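Ribose 5-phosphate isomerase (Trypanosoma cruzi, PDB 3M1P) probably interconverts ribose 5-phosphate and ribulose 5-phosphate, as a type B sugar-phosphate isomerase of the LacAB/RpiB family. Local coordinates at residues A[117-120]-A[121-125]; A[14-17]-A[18-22]. The protein carries 1 engineered substitution. All coordinates share one frame; numbering follows the deposited sequence.

From the N terminus, contact 2 comes first. It closes the short turn between helix 11-14, which follows strand 3-9, and helix 17-26. Contact 1 comes about a hundred residues later, in the first turns of helix 117-129, which follows the strand 107-111. The two are in series and neither encloses nor crosses the other. They meet in space, their centres about 11 Å apart. Ile124 CD1 lies 3.6 Å from Leu20 CD2, and Ile16 reaches both Val117 and Ile120. These side chains join the two helices beside each other on the parallel sheet, each helix also touching the strand that leads into it.

Contact 1. Residues A[117-120]-A[121-125]; sequences VEVI and REIII
Glu118 O is held by two donors. Glu122 N bonds to it at 3.2 Å from above the carbonyl plane, 41° out of it. Water 1 donates to the same Glu118 O at 2.7 Å. This water accepts from Arg121 NH1 at 3.1 Å, at the guanidinium edge and in plane. It ties the arginine end to its own helix. The arginine chain runs straight out from CG to NE, and the turn at chi4 (-84°) sets the guanidinium so that NH1 faces the water. Glu118 runs alongside and points the same way, but its chain bends at chi2. Glu118 OE1 rests against Arg121 CD at 3.6 Å. The two flat groups are tilted only 22° apart, but Glu118 OE1 lies well out of the guanidinium plane, so any attraction is probably one of charge alone. Arg121 NH2 instead makes a salt bridge to Glu26 of helix 17-26. Ile125 CD1 sits over the centre of one guanidinium face.

The buried side is apolar. Val119 CG1 meets Ile123 CD1 at 3.9 Å, and Ile120 CG2 meets Ile124 CD1 at 3.8 Å; both pairs cross obliquely. Ile120 and Ile123 also touch Val110 of strand 107-111. Glu122 OE2 is hydrogen-bonded to His93 of the second subunit, and Glu118 and Val119 pack on Tyr94 of that subunit. The i to i+4 bonds, such as Arg121 N to Val117 O at 2.7 Å, are those of a regular alpha-helix, here lying between the parallel sheet of an alpha/beta fold and two neighbouring subunits.

Contact 2. Residues A[14-17]-A[18-22]; sequences FAIH and ENLIL
The first turn of helix 17-26 is built here, with Ile16 at the N-cap position and Leu20 and Asn19 packed back against it. Leu20 N donates to Ile16 O at 3.0 Å, in the carbonyl plane. Ile21 N donates to His17 O at the same 3.0 Å, but comes in tilted from the carbonyl plane. An isoleucine offers no polar side chain to cap the helix. A water helps instead: water 2 accepts from Glu18 N at 2.9 Å and donates to Ala15 O at 3.0 Å. It bridges the start of the helix to the type I turn of Phe14 to His17.

Asn19 lies across Ile16 at about a right angle. Its ND2 comes within 3.7 Å of Ile16 CB. Further along, Ile16 CD1 touches Leu20 CD2 at 4.1 Å. In this alpha/beta fold the strand 3-9 leads through the short helix 11-14 into helix 17-26, and Leu20 turns inward to pack on Ile7 and Thr9 of that strand. Leu20 and Ile16 also meet Ile120 of helix 117-129, so the turn is seated against a second helix.

The other flank belongs to His17. Its CG stands between the backbone N and the carbonyl carbon (chi1 76°), which lays the ring over the start of the next residue; Glu18 N and Glu18 CG lie on the same face. Glu18 CG makes a CH-pi contact with this ring, 4.1 Å from the centroid and 18° off the normal. The carboxylate beyond is turned 58° from the ring plane. Ile21 CG1 rests 3.3 Å from His17 O. Tyr35 of strand 31-35 meets the His17 ring and also touches Ile21.

Contact 1. Residues A[117-120]-A[121-125]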
loop_
_atom_site.group_PDB
_atom_site.type_symbol
_atom_site.label_atom_id
_atom_site.label_comp_id
_atom_site.label_asym_id
_atom_site.label_seq_id
_atom_site.Cartn_x
_atom_site.Cartn_y
_atom_site.Cartn_z
ATOM N N VAL A 117 -9.516 5.052 -6.270
ATOM C CA VAL A 117 -10.898 5.274 -5.793
ATOM C C VAL A 117 -11.570 4.023 -5.219
ATOM O O VAL A 117 -12.315 4.122 -4.252
ATOM C CB VAL A 117 -11.860 5.977 -6.846
ATOM C CG1 VAL A 117 -11.337 7.360 -7.264
ATOM C CG2 VAL A 117 -12.106 5.122 -8.073
ATOM N N GLU A 118 -11.306 2.847 -5.784
ATOM C CA GLU A 118 -11.968 1.632 -5.271
ATOM C C GLU A 118 -11.446 1.215 -3.893
ATOM O O GLU A 118 -12.177 0.599 -3.125
ATOM C CB GLU A 118 -11.903 0.466 -6.274
ATOM C CG GLU A 118 -12.761 0.664 -7.557
ATOM C CD GLU A 118 -14.219 0.958 -7.253
ATOM O OE1 GLU A 118 -14.827 0.234 -6.430
ATOM O OE2 GLU A 118 -14.753 1.922 -7.831
ATOM N N VAL A 119 -10.189 1.551 -3.595
ATOM C CA VAL A 119 -9.640 1.343 -2.258
ATOM C C VAL A 119 -10.158 2.422 -1.310
ATOM O O VAL A 119 -10.453 2.137 -0.152
ATOM C CB VAL A 119 -8.092 1.259 -2.267
ATOM C CG1 VAL A 119 -7.516 1.113 -0.853
ATOM C CG2 VAL A 119 -7.647 0.079 -3.136
ATOM N N ILE A 120 -10.296 3.650 -1.814
ATOM C CA ILE A 120 -10.884 4.733 -1.028
ATOM C C ILE A 120 -12.306 4.344 -0.646
ATOM O O ILE A 120 -12.700 4.479 0.513
ATOM C CB ILE A 120 -10.843 6.100 -1.775
ATOM C CG1 ILE A 120 -9.406 6.628 -1.818
ATOM C CG2 ILE A 120 -11.770 7.125 -1.083
ATOM C CD1 ILE A 120 -9.185 7.881 -2.711
ATOM N N ARG A 121 -13.049 3.824 -1.623
ATOM C CA ARG A 121 -14.376 3.271 -1.385
ATOM C C ARG A 121 -14.370 2.257 -0.228
ATOM O O ARG A 121 -15.146 2.379 0.717
ATOM C CB ARG A 121 -14.934 2.636 -2.667
ATOM C CG ARG A 121 -16.359 2.106 -2.487
ATOM C CD ARG A 121 -16.907 1.456 -3.759
ATOM N NE ARG A 121 -18.194 0.816 -3.485
ATOM C CZ ARG A 121 -18.335 -0.410 -2.986
ATOM N NH1 ARG A 121 -17.269 -1.147 -2.712
ATOM N NH2 ARG A 121 -19.548 -0.899 -2.748
ATOM N N GLU A 122 -13.467 1.277 -0.313
ATOM C CA GLU A 122 -13.323 0.238 0.684
ATOM C C GLU A 122 -12.948 0.816 2.047
ATOM O O GLU A 122 -13.491 0.397 3.076
ATOM C CB GLU A 122 -12.255 -0.756 0.225
ATOM C CG GLU A 122 -12.118 -1.998 1.093
ATOM C CD GLU A 122 -10.972 -2.872 0.643
ATOM O OE1 GLU A 122 -9.816 -2.413 0.701
ATOM O OE2 GLU A 122 -11.224 -3.999 0.210
ATOM N N ILE A 123 -12.021 1.775 2.049
ATOM C CA ILE A 123 -11.614 2.471 3.270
ATOM C C ILE A 123 -12.817 3.160 3.944
ATOM O O ILE A 123 -13.052 2.971 5.139
ATOM C CB ILE A 123 -10.487 3.481 2.979
ATOM C CG1 ILE A 123 -9.179 2.752 2.665
ATOM C CG2 ILE A 123 -10.277 4.491 4.145
ATOM C CD1 ILE A 123 -8.125 3.673 2.076
ATOM N N ILE A 124 -13.578 3.941 3.180
ATOM C CA ILE A 124 -14.702 4.691 3.755
ATOM C C ILE A 124 -15.749 3.749 4.347
ATOM O O ILE A 124 -16.177 3.938 5.476
ATOM C CB ILE A 124 -15.307 5.709 2.736
ATOM C CG1 ILE A 124 -14.339 6.881 2.568
ATOM C CG2 ILE A 124 -16.703 6.221 3.192
ATOM C CD1 ILE A 124 -14.639 7.756 1.375
ATOM N N ILE A 125 -16.105 2.705 3.603
ATOM C CA ILE A 125 -17.090 1.729 4.060
ATOM C C ILE A 125 -16.630 0.984 5.309
ATOM O O ILE A 125 -17.377 0.881 6.279
ATOM C CB ILE A 125 -17.496 0.754 2.903
ATOM C CG1 ILE A 125 -18.327 1.516 1.846
ATOM C CG2 ILE A 125 -18.187 -0.530 3.459
ATOM C CD1 ILE A 125 -18.369 0.857 0.444
HETATM O O HOH W 1 -14.253 -1.133 -3.192
#

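Contact 2. Residues A[14-17]-A[18-22]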
loop_
_atom_site.group_PDB
_atom_site.type_symbol
_atom_site.label_atom_id
_atom_site.label_comp_id
_atom_site.label_asym_id
_atom_site.label_seq_id
_atom_site.Cartn_x
_atom_site.Cartn_y
_atom_site.Cartn_z
ATOM N N PHE A 14 -11.344 17.253 -5.186
ATOM C CA PHE A 14 -12.665 17.744 -5.592
ATOM C C PHE A 14 -13.277 16.889 -6.714
ATOM O O PHE A 14 -14.468 16.600 -6.704
ATOM C CB PHE A 14 -12.627 19.228 -5.995
ATOM C CG PHE A 14 -13.912 19.714 -6.611
ATOM C CD1 PHE A 14 -15.005 20.027 -5.810
ATOM C CD2 PHE A 14 -14.043 19.805 -7.997
ATOM C CE1 PHE A 14 -16.209 20.454 -6.380
ATOM C CE2 PHE A 14 -15.235 20.232 -8.579
ATOM C CZ PHE A 14 -16.319 20.554 -7.762
ATOM N N ALA A 15 -12.454 16.466 -7.665
ATOM C CA ALA A 15 -12.916 15.603 -8.767
ATOM C C ALA A 15 -13.645 14.327 -8.307
ATOM O O ALA A 15 -14.401 13.722 -9.075
ATOM C CB ALA A 15 -11.742 15.246 -9.686
ATOM N N ILE A 16 -13.419 13.915 -7.060
ATOM C CA ILE A 16 -14.012 12.672 -6.572
ATOM C C ILE A 16 -15.012 12.866 -5.427
ATOM O O ILE A 16 -15.377 11.911 -4.756
ATOM C CB ILE A 16 -12.930 11.597 -6.213
ATOM C CG1 ILE A 16 -12.093 12.033 -4.999
ATOM C CG2 ILE A 16 -12.053 11.300 -7.444
ATOM C CD1 ILE A 16 -11.399 10.904 -4.258
ATOM N N HIS A 17 -15.480 14.094 -5.224
ATOM C CA HIS A 17 -16.328 14.373 -4.062
ATOM C C HIS A 17 -17.702 13.697 -4.137
ATOM O O HIS A 17 -18.263 13.308 -3.105
ATOM C CB HIS A 17 -16.425 15.880 -3.796
ATOM C CG HIS A 17 -17.330 16.611 -4.736
ATOM N ND1 HIS A 17 -18.592 17.026 -4.375
ATOM C CD2 HIS A 17 -17.162 16.992 -6.025
ATOM C CE1 HIS A 17 -19.162 17.639 -5.398
ATOM N NE2 HIS A 17 -18.316 17.628 -6.414
ATOM N N GLU A 18 -18.221 13.535 -5.356
ATOM C CA GLU A 18 -19.455 12.780 -5.591
ATOM C C GLU A 18 -19.235 11.305 -5.252
ATOM O O GLU A 18 -20.097 10.678 -4.637
ATOM C CB GLU A 18 -19.970 12.962 -7.038
ATOM C CG GLU A 18 -20.392 14.404 -7.369
ATOM C CD GLU A 18 -21.100 14.562 -8.732
ATOM O OE1 GLU A 18 -21.059 13.627 -9.576
ATOM O OE2 GLU A 18 -21.701 15.645 -8.960
ATOM N N ASN A 19 -18.079 10.766 -5.647
ATOM C CA ASN A 19 -17.624 9.427 -5.210
ATOM C C ASN A 19 -17.717 9.262 -3.690
ATOM O O ASN A 19 -18.294 8.297 -3.188
ATOM C CB ASN A 19 -16.153 9.167 -5.615
ATOM C CG ASN A 19 -15.918 9.195 -7.118
ATOM O OD1 ASN A 19 -15.573 8.171 -7.721
ATOM N ND2 ASN A 19 -16.053 10.369 -7.721
ATOM N N LEU A 20 -17.132 10.216 -2.963
ATOM C CA LEU A 20 -17.105 10.179 -1.499
ATOM C C LEU A 20 -18.508 10.178 -0.908
ATOM O O LEU A 20 -18.800 9.386 -0.012
ATOM C CB LEU A 20 -16.300 11.359 -0.953
ATOM C CG LEU A 20 -14.888 11.488 -1.511
ATOM C CD1 LEU A 20 -14.261 12.787 -1.034
ATOM C CD2 LEU A 20 -14.015 10.265 -1.142
ATOM N N ILE A 21 -19.367 11.062 -1.426
ATOM C CA ILE A 21 -20.780 11.119 -1.015
ATOM C C ILE A 21 -21.433 9.744 -1.213
ATOM O O ILE A 21 -22.033 9.188 -0.289
ATOM C CB ILE A 21 -21.568 12.235 -1.780
ATOM C CG1 ILE A 21 -21.081 13.622 -1.357
ATOM C CG2 ILE A 21 -23.085 12.091 -1.556
ATOM C CD1 ILE A 21 -21.492 14.763 -2.298
ATOM N N LEU A 22 -21.264 9.193 -2.413
ATOM C CA LEU A 22 -21.757 7.859 -2.732
ATOM C C LEU A 22 -21.192 6.762 -1.812
ATOM O O LEU A 22 -21.948 5.925 -1.321
ATOM C CB LEU A 22 -21.503 7.533 -4.213
ATOM C CG LEU A 22 -21.967 6.157 -4.703
ATOM C CD1 LEU A 22 -23.484 5.991 -4.547
ATOM C CD2 LEU A 22 -21.533 5.871 -6.156
HETATM O O HOH W 2 -17.186 13.924 -8.054
#